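Endoglucanase (Mytilus edulis, PDB 1WC2) hydrolyses internal beta-1,4-glucosidic bonds of cellulose and related beta-glucans as a family 45 glycoside hydrolase, and also has expansin activity. Local coordinates at residues A[13-18]-A[126-131]; A[30-35]-A[174-179]; A[73-78]-A[148-153]. One frame throughout, in Å; residues are numbered along the deposited sequence. Where two conformers were deposited one is given.

Interaction 1: residues A[13-18]-A[126-131]; sequences GKSCAS and GYELHL
Ser-18 sits between two rings of segment 126-131 and treats them differently. Its CB lies over one face of the Tyr-127 ring, a CH-pi contact 4.0 Å from the ring centroid, while its OG is hydrogen-bonded to His-130 ND1 at 2.7 Å, in the plane of the imidazole. With OG between the backbone N and the carbonyl carbon (chi1 48°), this one torsion points OG at ND1 while CB stays on the tyrosine face; serine suits the place because it is small enough to fit between the rings and carries a hydroxyl. Asn-123 also bonds this OG, and the far nitrogen, NE2, is hydrogen-bonded to Asp-132 OD1. Asp-132 is probably the proton donor, so His-130 stands in the second shell of the active site, and Ser-18, one step further out, probably helps fix the turn of its ring.

Tyr-127 takes Cys-16 at its edge, CB to CD2 being 3.7 Å, and its hydroxyl bonds Glu-149. An alanine here is likely to leave Glu-149 without this partner and to open a gap beside Cys-16 and Ser-18. Further back, Ser-15 OG donates to the anti lone pair of Glu-128 OE2 over 2.6 Å, and one water joins Cys-16 O to Glu-128 N.

Closer pairing follows: Ser-18 N bonds Leu-129 O at 3.2 Å, and Leu-131 N bonds Ser-18 O at 3.1 Å. Ala-17 and Leu-129 share the sheet face that also carries Trp-152. Strands 14-22 and 129-134, parallel neighbours from distant parts of the chain, belong to the double-psi beta-barrel of family 45 glycoside hydrolases.

Interaction 2: residues A[30-35]-A[174-179]; sequences CGCGPA and GQCQCA
Cys-32 and Cys-176 are joined by a disulfide, and the link can be followed outward from Cys-32. Its CB lies 3.0 Å from Cys-176 SG, a spacing set by the covalent geometry, and its SG bonds that sulfur at 2.1 Å. Both sulfurs stand anti to their own carbonyl carbons, and the bridge closes with a chi3 of 105°. Beyond it, Cys-176 CB rests against Cys-30 O at 3.5 Å, and Tyr-173 and Trp-43 pack on the two half-cystines.

Cys-32 is the centre of an inverse gamma turn, flanked by Gly-31 and Gly-33. Gly-31 is well suited to its place: phi is positive (70°), and a CB would clash with that of Gln-177. Here the loop after strand 14-22 is stapled to the C-terminal tail of this cystine-rich enzyme, with Cys-30 also bridged to Cys-69 and Cys-178 to Cys-65.

The backbones pair alongside the disulfide. Gln-177 N donates to Gly-31 O at 3.0 Å along a nearly straight line (167°), although it approaches from above the carbonyl plane. A weaker bond runs from Cys-178 N to Cys-30 O, the oxygen against which Cys-178 SG also lies, 3.2 Å away. The extended side chain of Gln-177 suits a watery margin: its OE1 accepts from two waters, one reaching Ala-35 O at 2.8 Å and the other making a weak bond to Gly-31 O.

Interaction 3: residues A[73-78]-A[148-153]; sequences IKLTTT and PETTWE
Strands 73-78 and 148-153 run antiparallel but strongly twisted, their directions 136° apart. Lys-74 with Glu-153 and Thr-76 with Thr-151 are hydrogen-bonded pairs; Leu-75 with Trp-152 and Thr-77 with Thr-150 are non-hydrogen-bonded ones. The straightest bond of the ladder, from Thr-78 N to Glu-149 O, has an N-H...O angle of 173°.

On the face carrying Leu-75 and Trp-152, Leu-75 CD2 touches Trp-152 CB at 3.6 Å, the two side chains crossing obliquely. Thr-150 OG1, hydrogen-bonded to Ala-17 O, borders the same methyl. Ile-73 CG2, two residues back, touches the same CB. Branched and aromatic carbons suit this face because Leu-131, Leu-129 and Ala-17 pack against it; the indole NE1 keeps a polar partner in Ser-15 OG. This is consistent with the packed core of a double-psi beta-barrel, Leu-75 buried and Trp-152 at its margin, where strand 148-155 lies between strands 72-78 and 14-22.

The other face carries Lys-74, Thr-76, Thr-151 and Glu-153. Lys-74 and Glu-153 run alongside each other in the same direction, with Lys-74 CD 3.7 Å from Glu-153 OE2 in the conformer given. A water lies within bonding distance of Glu-153 OE2, Thr-76 OG1 and Lys-74 O.

At the far end Thr-78 and Glu-149 meet at about a right angle. Thr-78 OG1 sits between its backbone N and carbonyl carbon (chi1 64°), which turns it to Glu-149 OE1, and it donates to the anti lone pair over 2.7 Å. Lys-3 N also bonds OE1, while OE2 takes Tyr-127 OH and Cys-4 N, so four donors grip this buried carboxylate and probably stabilise its charge.

Overall arrangement
Interactions 1 and 3 are parts of one sheet: their centres lie about 8 Å apart, and strand 14-22 pairs with both 129-134 and 148-155. They meet directly where Ala-17 N bonds Thr-150 O and where Leu-129 packs on Trp-152. Interaction 2 lies on the opposite side of the chain's centre, about 27 Å from interaction 1 and about 26 Å from interaction 3 between centres. Along the chain the segments come in the order 13-18, 30-35, 73-78, 126-131, 148-153, 174-179, so interaction 1 crosses both others, while interaction 3 falls wholly between the halves of interaction 2. The barrel is thus knitted from distant strands, and a disulfide fastens the C-terminal tail to an early loop.

Interaction 1: residues A[13-18]-A[126-131]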
loop_
_atom_site.group_PDB
_atom_site.type_symbol
_atom_site.label_atom_id
_atom_site.label_comp_id
_atom_site.label_asym_id
_atom_site.label_seq_id
_atom_site.Cartn_x
_atom_site.Cartn_y
_atom_site.Cartn_z
ATOM N N GLY A 13 8.960 -16.811 7.924
ATOM C CA GLY A 13 8.247 -16.482 9.145
ATOM C C GLY A 13 7.627 -15.091 9.185
ATOM O O GLY A 13 7.186 -14.644 10.251
ATOM N N LYS A 14 7.576 -14.430 8.023
ATOM C CA LYS A 14 6.992 -13.097 7.867
ATOM C C LYS A 14 5.861 -13.130 6.834
ATOM O O LYS A 14 5.984 -13.765 5.792
ATOM C CB LYS A 14 8.066 -12.104 7.409
ATOM C CG LYS A 14 9.233 -11.949 8.388
ATOM C CD LYS A 14 10.445 -11.268 7.744
ATOM C CE LYS A 14 11.329 -12.252 6.974
ATOM N NZ LYS A 14 12.573 -11.629 6.436
ATOM N N SER A 15 4.776 -12.428 7.112
ATOM C CA SER A 15 3.685 -12.299 6.150
ATOM C C SER A 15 4.098 -11.499 4.911
ATOM O O SER A 15 4.761 -10.470 5.033
ATOM C CB SER A 15 2.483 -11.630 6.809
ATOM O OG SER A 15 1.424 -11.483 5.884
ATOM N N CYS A 16 3.685 -11.968 3.735
ATOM C CA CYS A 16 3.955 -11.264 2.491
ATOM C C CYS A 16 2.786 -10.396 2.004
ATOM O O CYS A 16 1.619 -10.664 2.302
ATOM C CB CYS A 16 4.338 -12.264 1.395
ATOM S SG CYS A 16 5.815 -13.222 1.823
ATOM N N ALA A 17 3.135 -9.348 1.252
ATOM C CA ALA A 17 2.175 -8.494 0.551
ATOM C C ALA A 17 2.584 -8.381 -0.904
ATOM O O ALA A 17 3.772 -8.187 -1.223
ATOM C CB ALA A 17 2.128 -7.097 1.175
ATOM N N SER A 18 1.603 -8.488 -1.792
ATOM C CA SER A 18 1.814 -8.132 -3.189
ATOM C C SER A 18 1.627 -6.620 -3.373
ATOM O O SER A 18 1.014 -5.933 -2.541
ATOM C CB SER A 18 0.875 -8.935 -4.105
ATOM O OG SER A 18 -0.481 -8.926 -3.666
ATOM N N GLY A 126 -2.310 -15.504 -3.669
ATOM C CA GLY A 126 -2.051 -16.081 -2.354
ATOM C C GLY A 126 -1.747 -15.117 -1.213
ATOM O O GLY A 126 -1.507 -15.575 -0.100
ATOM N N TYR A 127 -1.747 -13.810 -1.456
ATOM C CA TYR A 127 -1.273 -12.842 -0.458
ATOM C C TYR A 127 -2.392 -12.309 0.435
ATOM O O TYR A 127 -3.454 -11.923 -0.067
ATOM C CB TYR A 127 -0.569 -11.663 -1.146
ATOM C CG TYR A 127 0.638 -12.088 -1.955
ATOM C CD1 TYR A 127 0.535 -12.346 -3.314
ATOM C CD2 TYR A 127 1.875 -12.281 -1.353
ATOM C CE1 TYR A 127 1.632 -12.784 -4.059
ATOM C CE2 TYR A 127 2.983 -12.713 -2.082
ATOM C CZ TYR A 127 2.856 -12.954 -3.446
ATOM O OH TYR A 127 3.911 -13.399 -4.216
ATOM N N GLU A 128 -2.136 -12.259 1.754
ATOM C CA GLU A 128 -3.157 -11.784 2.706
ATOM C C GLU A 128 -3.322 -10.261 2.709
ATOM O O GLU A 128 -4.309 -9.792 3.271
ATOM C CB GLU A 128 -2.986 -12.352 4.142
ATOM C CG GLU A 128 -1.804 -11.844 4.935
ATOM C CD GLU A 128 -1.761 -12.400 6.369
ATOM O OE1 GLU A 128 -2.780 -12.887 6.907
ATOM O OE2 GLU A 128 -0.688 -12.389 6.994
ATOM N N LEU A 129 -2.379 -9.516 2.110
ATOM C CA LEU A 129 -2.453 -8.054 1.976
ATOM C C LEU A 129 -1.965 -7.675 0.575
ATOM O O LEU A 129 -1.023 -8.289 0.057
ATOM C CB LEU A 129 -1.566 -7.369 3.035
ATOM C CG LEU A 129 -1.454 -5.839 2.962
ATOM C CD1 LEU A 129 -2.805 -5.163 3.174
ATOM C CD2 LEU A 129 -0.434 -5.337 3.987
ATOM N N HIS A 130 -2.610 -6.664 -0.018
ATOM C CA HIS A 130 -2.143 -6.053 -1.255
ATOM C C HIS A 130 -2.126 -4.535 -1.108
ATOM O O HIS A 130 -3.078 -3.963 -0.575
ATOM C CB HIS A 130 -3.026 -6.442 -2.450
ATOM C CG HIS A 130 -2.543 -5.907 -3.749
ATOM N ND1 HIS A 130 -1.579 -6.559 -4.489
ATOM C CD2 HIS A 130 -2.828 -4.755 -4.407
ATOM C CE1 HIS A 130 -1.303 -5.831 -5.559
ATOM N NE2 HIS A 130 -2.050 -4.737 -5.537
ATOM N N LEU A 131 -1.055 -3.896 -1.589
ATOM C CA LEU A 131 -0.982 -2.434 -1.635
ATOM C C LEU A 131 -0.765 -1.962 -3.072
ATOM O O LEU A 131 0.158 -2.419 -3.753
ATOM C CB LEU A 131 0.159 -1.909 -0.762
ATOM C CG LEU A 131 0.060 -2.154 0.748
ATOM C CD1 LEU A 131 1.241 -1.480 1.429
ATOM C CD2 LEU A 131 -1.239 -1.650 1.373
HETATM O O HOH W 1 0.407 -13.128 2.475
#

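Interaction 2: residues A[30-35]-A[174-179]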
loop_
_atom_site.group_PDB
_atom_site.type_symbol
_atom_site.label_atom_id
_atom_site.label_comp_id
_atom_site.label_asym_id
_atom_site.label_seq_id
_atom_site.Cartn_x
_atom_site.Cartn_y
_atom_site.Cartn_z
ATOM N N CYS A 30 -9.402 8.386 2.363
ATOM C CA CYS A 30 -9.027 8.898 3.693
ATOM C C CYS A 30 -9.185 10.419 3.812
ATOM O O CYS A 30 -8.845 10.998 4.848
ATOM C CB CYS A 30 -7.599 8.460 4.055
ATOM S SG CYS A 30 -7.411 6.647 4.064
ATOM N N GLY A 31 -9.725 11.070 2.784
ATOM C CA GLY A 31 -9.967 12.503 2.843
ATOM C C GLY A 31 -8.713 13.365 2.825
ATOM O O GLY A 31 -8.732 14.480 3.372
ATOM N N CYS A 32 -7.648 12.887 2.175
ATOM C CA CYS A 32 -6.369 13.617 2.137
ATOM C C CYS A 32 -6.317 14.647 1.005
ATOM O O CYS A 32 -5.516 14.571 0.069
ATOM C CB CYS A 32 -5.175 12.656 2.105
ATOM S SG CYS A 32 -5.013 11.651 3.619
ATOM N N GLY A 33 -7.217 15.618 1.130
ATOM C CA GLY A 33 -7.231 16.794 0.286
ATOM C C GLY A 33 -8.204 17.802 0.853
ATOM O O GLY A 33 -8.859 17.537 1.844
ATOM N N PRO A 34 -8.297 18.986 0.246
ATOM C CA PRO A 34 -9.232 20.001 0.738
ATOM C C PRO A 34 -10.660 19.461 0.842
ATOM O O PRO A 34 -11.118 18.705 -0.031
ATOM C CB PRO A 34 -9.102 21.119 -0.306
ATOM C CG PRO A 34 -7.727 20.974 -0.822
ATOM C CD PRO A 34 -7.540 19.483 -0.911
ATOM N N ALA A 35 -11.356 19.855 1.903
ATOM C CA ALA A 35 -12.666 19.305 2.220
ATOM C C ALA A 35 -13.696 19.465 1.092
ATOM O O ALA A 35 -14.465 18.552 0.838
ATOM C CB ALA A 35 -13.207 19.932 3.498
ATOM N N GLY A 174 -2.686 14.472 9.743
ATOM C CA GLY A 174 -3.601 15.339 10.468
ATOM C C GLY A 174 -4.376 16.338 9.620
ATOM O O GLY A 174 -5.407 16.844 10.052
ATOM N N GLN A 175 -3.861 16.638 8.433
ATOM C CA GLN A 175 -4.562 17.452 7.440
ATOM C C GLN A 175 -5.774 16.760 6.820
ATOM O O GLN A 175 -6.666 17.434 6.288
ATOM C CB GLN A 175 -3.621 17.836 6.306
ATOM C CG GLN A 175 -2.417 18.657 6.747
ATOM C CD GLN A 175 -1.450 18.925 5.622
ATOM O OE1 GLN A 175 -1.824 18.861 4.450
ATOM N NE2 GLN A 175 -0.201 19.233 5.967
ATOM N N CYS A 176 -5.784 15.424 6.826
ATOM C CA CYS A 176 -6.809 14.636 6.151
ATOM C C CYS A 176 -8.096 14.640 6.964
ATOM O O CYS A 176 -8.059 14.600 8.195
ATOM C CB CYS A 176 -6.316 13.191 5.964
ATOM S SG CYS A 176 -4.727 13.091 5.055
ATOM N N GLN A 177 -9.240 14.630 6.284
ATOM C CA GLN A 177 -10.521 14.705 6.979
ATOM C C GLN A 177 -10.735 13.525 7.923
ATOM O O GLN A 177 -11.350 13.682 8.978
ATOM C CB GLN A 177 -11.678 14.819 5.989
ATOM C CG GLN A 177 -13.019 15.128 6.634
ATOM C CD GLN A 177 -14.112 15.344 5.606
ATOM O OE1 GLN A 177 -13.834 15.514 4.416
ATOM N NE2 GLN A 177 -15.367 15.322 6.058
ATOM N N CYS A 178 -10.225 12.350 7.559
ATOM C CA CYS A 178 -10.436 11.163 8.382
ATOM C C CYS A 178 -9.618 11.131 9.678
ATOM O O CYS A 178 -9.879 10.305 10.554
ATOM C CB CYS A 178 -10.209 9.897 7.553
ATOM S SG CYS A 178 -11.414 9.722 6.201
ATOM N N ALA A 179 -8.650 12.029 9.815
ATOM C CA ALA A 179 -7.919 12.176 11.083
ATOM C C ALA A 179 -8.789 12.787 12.198
ATOM O O ALA A 179 -8.410 12.741 13.371
ATOM C CB ALA A 179 -6.669 13.017 10.872
HETATM O O HOH W 2 -11.741 15.717 2.720
HETATM O O HOH W 3 -9.113 17.479 4.781
HETATM O O HOH W 4 -15.669 17.047 2.867
#

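Interaction 3: residues A[73-78]-A[148-153]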
loop_
_atom_site.group_PDB
_atom_site.type_symbol
_atom_site.label_atom_id
_atom_site.label_comp_id
_atom_site.label_asym_id
_atom_site.label_seq_id
_atom_site.Cartn_x
_atom_site.Cartn_y
_atom_site.Cartn_z
ATOM N N ILE A 73 3.098 1.470 6.646
ATOM C CA ILE A 73 3.510 0.094 6.410
ATOM C C ILE A 73 4.896 0.102 5.766
ATOM O O ILE A 73 5.085 0.665 4.690
ATOM C CB ILE A 73 2.529 -0.631 5.447
ATOM C CG1 ILE A 73 1.076 -0.527 5.919
ATOM C CG2 ILE A 73 2.999 -2.082 5.228
ATOM C CD1 ILE A 73 0.805 -1.219 7.183
ATOM N N LYS A 74 5.861 -0.527 6.435
ATOM C CA LYS A 74 7.207 -0.703 5.905
ATOM C C LYS A 74 7.267 -1.988 5.091
ATOM O O LYS A 74 6.962 -3.073 5.610
ATOM C CB LYS A 74 8.227 -0.740 7.044
ATOM C CG LYS A 74 9.672 -0.860 6.565
ATOM C CD LYS A 74 10.672 -0.812 7.716
ATOM C CE LYS A 74 12.120 -0.961 7.242
ATOM N NZ LYS A 74 13.045 -1.087 8.405
ATOM N N LEU A 75 7.619 -1.861 3.814
ATOM C CA LEU A 75 7.735 -2.987 2.898
ATOM C C LEU A 75 9.201 -3.313 2.672
ATOM O O LEU A 75 10.004 -2.403 2.461
ATOM C CB LEU A 75 7.092 -2.640 1.558
ATOM C CG LEU A 75 5.584 -2.357 1.567
ATOM C CD1 LEU A 75 5.103 -2.117 0.143
ATOM C CD2 LEU A 75 4.818 -3.499 2.214
ATOM N N THR A 76 9.541 -4.600 2.706
ATOM C CA THR A 76 10.885 -5.090 2.407
ATOM C C THR A 76 10.803 -6.062 1.234
ATOM O O THR A 76 10.008 -7.003 1.261
ATOM C CB THR A 76 11.472 -5.786 3.651
ATOM O OG1 THR A 76 11.553 -4.840 4.729
ATOM C CG2 THR A 76 12.903 -6.272 3.379
ATOM N N THR A 77 11.619 -5.860 0.198
ATOM C CA THR A 77 11.549 -6.728 -0.977
ATOM C C THR A 77 12.104 -8.112 -0.661
ATOM O O THR A 77 13.103 -8.253 0.059
ATOM C CB THR A 77 12.313 -6.135 -2.173
ATOM O OG1 THR A 77 13.690 -5.946 -1.810
ATOM C CG2 THR A 77 11.744 -4.768 -2.572
ATOM N N THR A 78 11.442 -9.144 -1.171
ATOM C CA THR A 78 11.945 -10.510 -1.059
ATOM C C THR A 78 12.961 -10.843 -2.152
ATOM O O THR A 78 13.712 -11.810 -2.014
ATOM C CB THR A 78 10.819 -11.539 -1.175
ATOM O OG1 THR A 78 10.244 -11.444 -2.489
ATOM C CG2 THR A 78 9.700 -11.302 -0.143
ATOM N N PRO A 148 7.243 -5.331 -6.829
ATOM C CA PRO A 148 7.957 -6.366 -6.080
ATOM C C PRO A 148 7.045 -7.131 -5.121
ATOM O O PRO A 148 6.096 -6.578 -4.577
ATOM C CB PRO A 148 8.981 -5.557 -5.271
ATOM C CG PRO A 148 8.351 -4.227 -5.105
ATOM C CD PRO A 148 7.675 -3.979 -6.416
ATOM N N GLU A 149 7.368 -8.402 -4.917
ATOM C CA GLU A 149 6.865 -9.173 -3.775
ATOM C C GLU A 149 7.551 -8.654 -2.500
ATOM O O GLU A 149 8.762 -8.412 -2.514
ATOM C CB GLU A 149 7.185 -10.653 -3.986
ATOM C CG GLU A 149 6.669 -11.612 -2.930
ATOM C CD GLU A 149 7.140 -13.033 -3.187
ATOM O OE1 GLU A 149 8.380 -13.229 -3.292
ATOM O OE2 GLU A 149 6.274 -13.945 -3.286
ATOM N N THR A 150 6.811 -8.512 -1.400
ATOM C CA THR A 150 7.364 -7.927 -0.178
ATOM C C THR A 150 6.947 -8.689 1.069
ATOM O O THR A 150 5.983 -9.456 1.041
ATOM C CB THR A 150 6.903 -6.455 -0.002
ATOM O OG1 THR A 150 5.488 -6.393 0.260
ATOM C CG2 THR A 150 7.204 -5.599 -1.247
ATOM N N THR A 151 7.667 -8.437 2.169
ATOM C CA THR A 151 7.144 -8.682 3.513
ATOM C C THR A 151 6.825 -7.322 4.143
ATOM O O THR A 151 7.412 -6.302 3.774
ATOM C CB THR A 151 8.124 -9.498 4.393
ATOM O OG1 THR A 151 9.407 -8.856 4.414
ATOM C CG2 THR A 151 8.331 -10.896 3.807
ATOM N N TRP A 152 5.886 -7.299 5.088
ATOM C CA TRP A 152 5.304 -6.040 5.562
ATOM C C TRP A 152 5.174 -6.003 7.086
ATOM O O TRP A 152 5.014 -7.035 7.750
ATOM C CB TRP A 152 3.944 -5.790 4.900
ATOM C CG TRP A 152 2.868 -6.735 5.322
ATOM C CD1 TRP A 152 2.612 -7.966 4.809
ATOM C CD2 TRP A 152 1.862 -6.495 6.308
ATOM N NE1 TRP A 152 1.529 -8.529 5.438
ATOM C CE2 TRP A 152 1.038 -7.636 6.356
ATOM C CE3 TRP A 152 1.565 -5.420 7.157
ATOM C CZ2 TRP A 152 -0.064 -7.727 7.215
ATOM C CZ3 TRP A 152 0.477 -5.509 8.007
ATOM C CH2 TRP A 152 -0.321 -6.654 8.028
ATOM N N GLU A 153 5.214 -4.795 7.631
ATOM C CA GLU A 153 5.063 -4.569 9.069
ATOM C C GLU A 153 4.538 -3.139 9.287
ATOM O O GLU A 153 4.773 -2.249 8.458
ATOM C CB GLU A 153 6.406 -4.767 9.779
ATOM C CG GLU A 153 7.425 -3.733 9.348
ATOM C CD GLU A 153 8.854 -4.010 9.788
ATOM O OE1 GLU A 153 9.105 -3.990 11.015
ATOM O OE2 GLU A 153 9.727 -4.210 8.911
HETATM O O HOH W 5 9.248 -4.675 6.267
#